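N-acetylgalactosaminyltransferase 7 (Homo sapiens, PDB 6IWR) belongs to the polypeptide GalNAc transferase family and joins a GT-A glycosyltransferase domain to a ricin-type beta-trefoil lectin domain. Local coordinates at residues Ala256-Asp261 against Leu331-Arg336. Residues are numbered along the deposited sequence; the frame is centred on the assembly and turned at random.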
loop_
_atom_site.group_PDB
_atom_site.type_symbol
_atom_site.label_atom_id
_atom_site.label_comp_id
_atom_site.label_asym_id
_atom_site.label_seq_id
_atom_site.Cartn_x
_atom_site.Cartn_y
_atom_site.Cartn_z
ATOM N N ALA A 256 5.843 35.341 -22.534
ATOM C CA ALA A 256 5.496 36.757 -22.581
ATOM C C ALA A 256 5.826 37.454 -21.267
ATOM O O ALA A 256 6.514 38.487 -21.287
ATOM C CB ALA A 256 4.021 36.928 -22.967
ATOM N N PRO A 257 5.404 36.960 -20.109
ATOM C CA PRO A 257 5.688 37.719 -18.877
ATOM C C PRO A 257 7.178 37.926 -18.639
ATOM O O PRO A 257 7.583 39.031 -18.249
ATOM C CB PRO A 257 5.014 36.893 -17.772
ATOM C CG PRO A 257 4.404 35.704 -18.444
ATOM C CD PRO A 257 4.518 35.806 -19.909
ATOM N N ILE A 258 8.015 36.918 -18.907
ATOM C CA ILE A 258 9.461 37.077 -18.724
ATOM C C ILE A 258 10.018 38.126 -19.675
ATOM O O ILE A 258 11.006 38.801 -19.367
ATOM C CB ILE A 258 10.189 35.732 -18.918
ATOM C CG1 ILE A 258 9.485 34.633 -18.115
ATOM C CG2 ILE A 258 11.652 35.854 -18.532
ATOM C CD1 ILE A 258 9.985 33.272 -18.422
ATOM N N SER A 259 9.400 38.283 -20.841
ATOM C CA SER A 259 9.865 39.275 -21.801
ATOM C C SER A 259 9.521 40.702 -21.370
ATOM O O SER A 259 10.269 41.627 -21.694
ATOM C CB SER A 259 9.294 38.961 -23.183
ATOM O OG SER A 259 9.505 37.591 -23.527
ATOM N N LYS A 260 8.393 40.929 -20.665
ATOM C CA LYS A 260 8.195 42.267 -20.087
ATOM C C LYS A 260 9.235 42.522 -19.011
ATOM O O LYS A 260 9.765 43.631 -18.900
ATOM C CB LYS A 260 6.780 42.485 -19.501
ATOM C CG LYS A 260 6.028 43.713 -20.132
ATOM C CD LYS A 260 5.184 44.741 -19.236
ATOM C CE LYS A 260 4.765 46.099 -20.060
ATOM N NZ LYS A 260 3.449 46.329 -20.920
ATOM N N ASP A 261 9.604 41.481 -18.271
ATOM C CA ASP A 261 10.255 41.643 -16.970
ATOM C C ASP A 261 11.102 40.407 -16.686
ATOM O O ASP A 261 10.556 39.342 -16.390
ATOM C CB ASP A 261 9.189 41.850 -15.895
ATOM C CG ASP A 261 9.762 41.973 -14.496
ATOM O OD1 ASP A 261 10.937 41.619 -14.243
ATOM O OD2 ASP A 261 9.003 42.419 -13.621
ATOM N N LEU A 331 8.642 21.799 -13.994
ATOM C CA LEU A 331 8.385 22.545 -15.219
ATOM C C LEU A 331 8.312 24.026 -14.874
ATOM O O LEU A 331 7.441 24.444 -14.105
ATOM C CB LEU A 331 7.077 22.098 -15.899
ATOM C CG LEU A 331 6.676 20.613 -15.946
ATOM C CD1 LEU A 331 5.373 20.392 -16.768
ATOM C CD2 LEU A 331 7.785 19.684 -16.412
ATOM N N PHE A 332 9.210 24.813 -15.440
ATOM C CA PHE A 332 9.139 26.260 -15.259
ATOM C C PHE A 332 9.985 26.930 -16.343
ATOM O O PHE A 332 10.677 26.266 -17.123
ATOM C CB PHE A 332 9.569 26.676 -13.840
ATOM C CG PHE A 332 11.008 26.371 -13.511
ATOM C CD1 PHE A 332 11.393 25.091 -13.137
ATOM C CD2 PHE A 332 11.967 27.370 -13.540
ATOM C CE1 PHE A 332 12.693 24.792 -12.818
ATOM C CE2 PHE A 332 13.293 27.074 -13.219
ATOM C CZ PHE A 332 13.645 25.767 -12.856
ATOM N N ALA A 333 9.925 28.257 -16.371
ATOM C CA ALA A 333 10.735 29.082 -17.262
ATOM C C ALA A 333 11.292 30.259 -16.470
ATOM O O ALA A 333 10.553 30.901 -15.715
ATOM C CB ALA A 333 9.891 29.566 -18.453
ATOM N N ILE A 334 12.601 30.514 -16.603
ATOM C CA ILE A 334 13.244 31.727 -16.101
ATOM C C ILE A 334 14.157 32.252 -17.181
ATOM O O ILE A 334 14.723 31.489 -17.968
ATOM C CB ILE A 334 14.118 31.565 -14.835
ATOM C CG1 ILE A 334 14.571 30.152 -14.595
ATOM C CG2 ILE A 334 13.520 32.212 -13.574
ATOM C CD1 ILE A 334 15.149 30.143 -13.159
ATOM N N GLU A 335 14.353 33.574 -17.156
ATOM C CA GLU A 335 15.411 34.155 -17.961
ATOM C C GLU A 335 16.746 33.594 -17.489
ATOM O O GLU A 335 16.989 33.443 -16.288
ATOM C CB GLU A 335 15.373 35.671 -17.861
ATOM C CG GLU A 335 16.092 36.391 -18.971
ATOM C CD GLU A 335 17.136 37.346 -18.426
ATOM O OE1 GLU A 335 17.956 36.883 -17.596
ATOM O OE2 GLU A 335 17.112 38.552 -18.813
ATOM N N ARG A 336 17.596 33.214 -18.416
ATOM C CA ARG A 336 18.778 32.455 -18.074
ATOM C C ARG A 336 19.780 33.164 -17.175
ATOM O O ARG A 336 20.345 32.571 -16.289
ATOM C CB ARG A 336 19.454 31.967 -19.341
ATOM C CG ARG A 336 20.506 30.924 -19.092
ATOM C CD ARG A 336 21.385 30.775 -20.292
ATOM N NE ARG A 336 22.443 29.828 -20.065
ATOM C CZ ARG A 336 23.692 30.178 -19.851
ATOM N NH1 ARG A 336 24.003 31.451 -19.823
ATOM N NH2 ARG A 336 24.610 29.264 -19.653
#
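Ile258 reaches from the last turn of helix 251-260 onto Ala333 and Glu335 of strand 332-335, a small worked example of how a helix is seated on the central mixed sheet of a GT-A glycosyltransferase domain. The axes of the segments 256-260 and 332-335 run nearly parallel, 18° apart, with 8.8 Å between them at closest approach. One branched side chain does the bridging from the helix. Its CG2 lies anti to the backbone N while CG1 lies anti to the carbonyl carbon (chi1 -48°), which spreads the two branches along the strand. The extended CG1 arm (chi2 170°) brings CD1 to 3.7 Å from Ala333 CB, an apolar contact, and the same methyl lies 3.6 Å from Ala333 O, in van der Waals contact with the backbone carbonyl. The shorter branch serves the next residue that faces the helix: CG2 sits 3.8 Å from Glu335 CB, with the Glu335 backbone N equally near. Ile334, between them, sends its CB away from the helix, and its side chain packs on Cys265 of the neighbouring strand 264-274. That strand, antiparallel to 332-335, also offers Thr266, which Ile258 touches and whose backbone is hydrogen-bonded to that of Ala333; the isoleucine therefore rests on two adjacent strands of the sheet. Glu335 splits its side chain between an apolar root and a polar end. The root, CB, meets Ile258, whereas the chain bends beyond it and the carboxylate turns to partners outside the two segments. OE2 forms a salt bridge with Arg262, just past the end of helix 251-260, so a charged link accompanies the apolar one. At the other oxygen the residue acts as N-cap of helix 336-342, Glu335 OE1 accepting a hydrogen bond from Phe338 N.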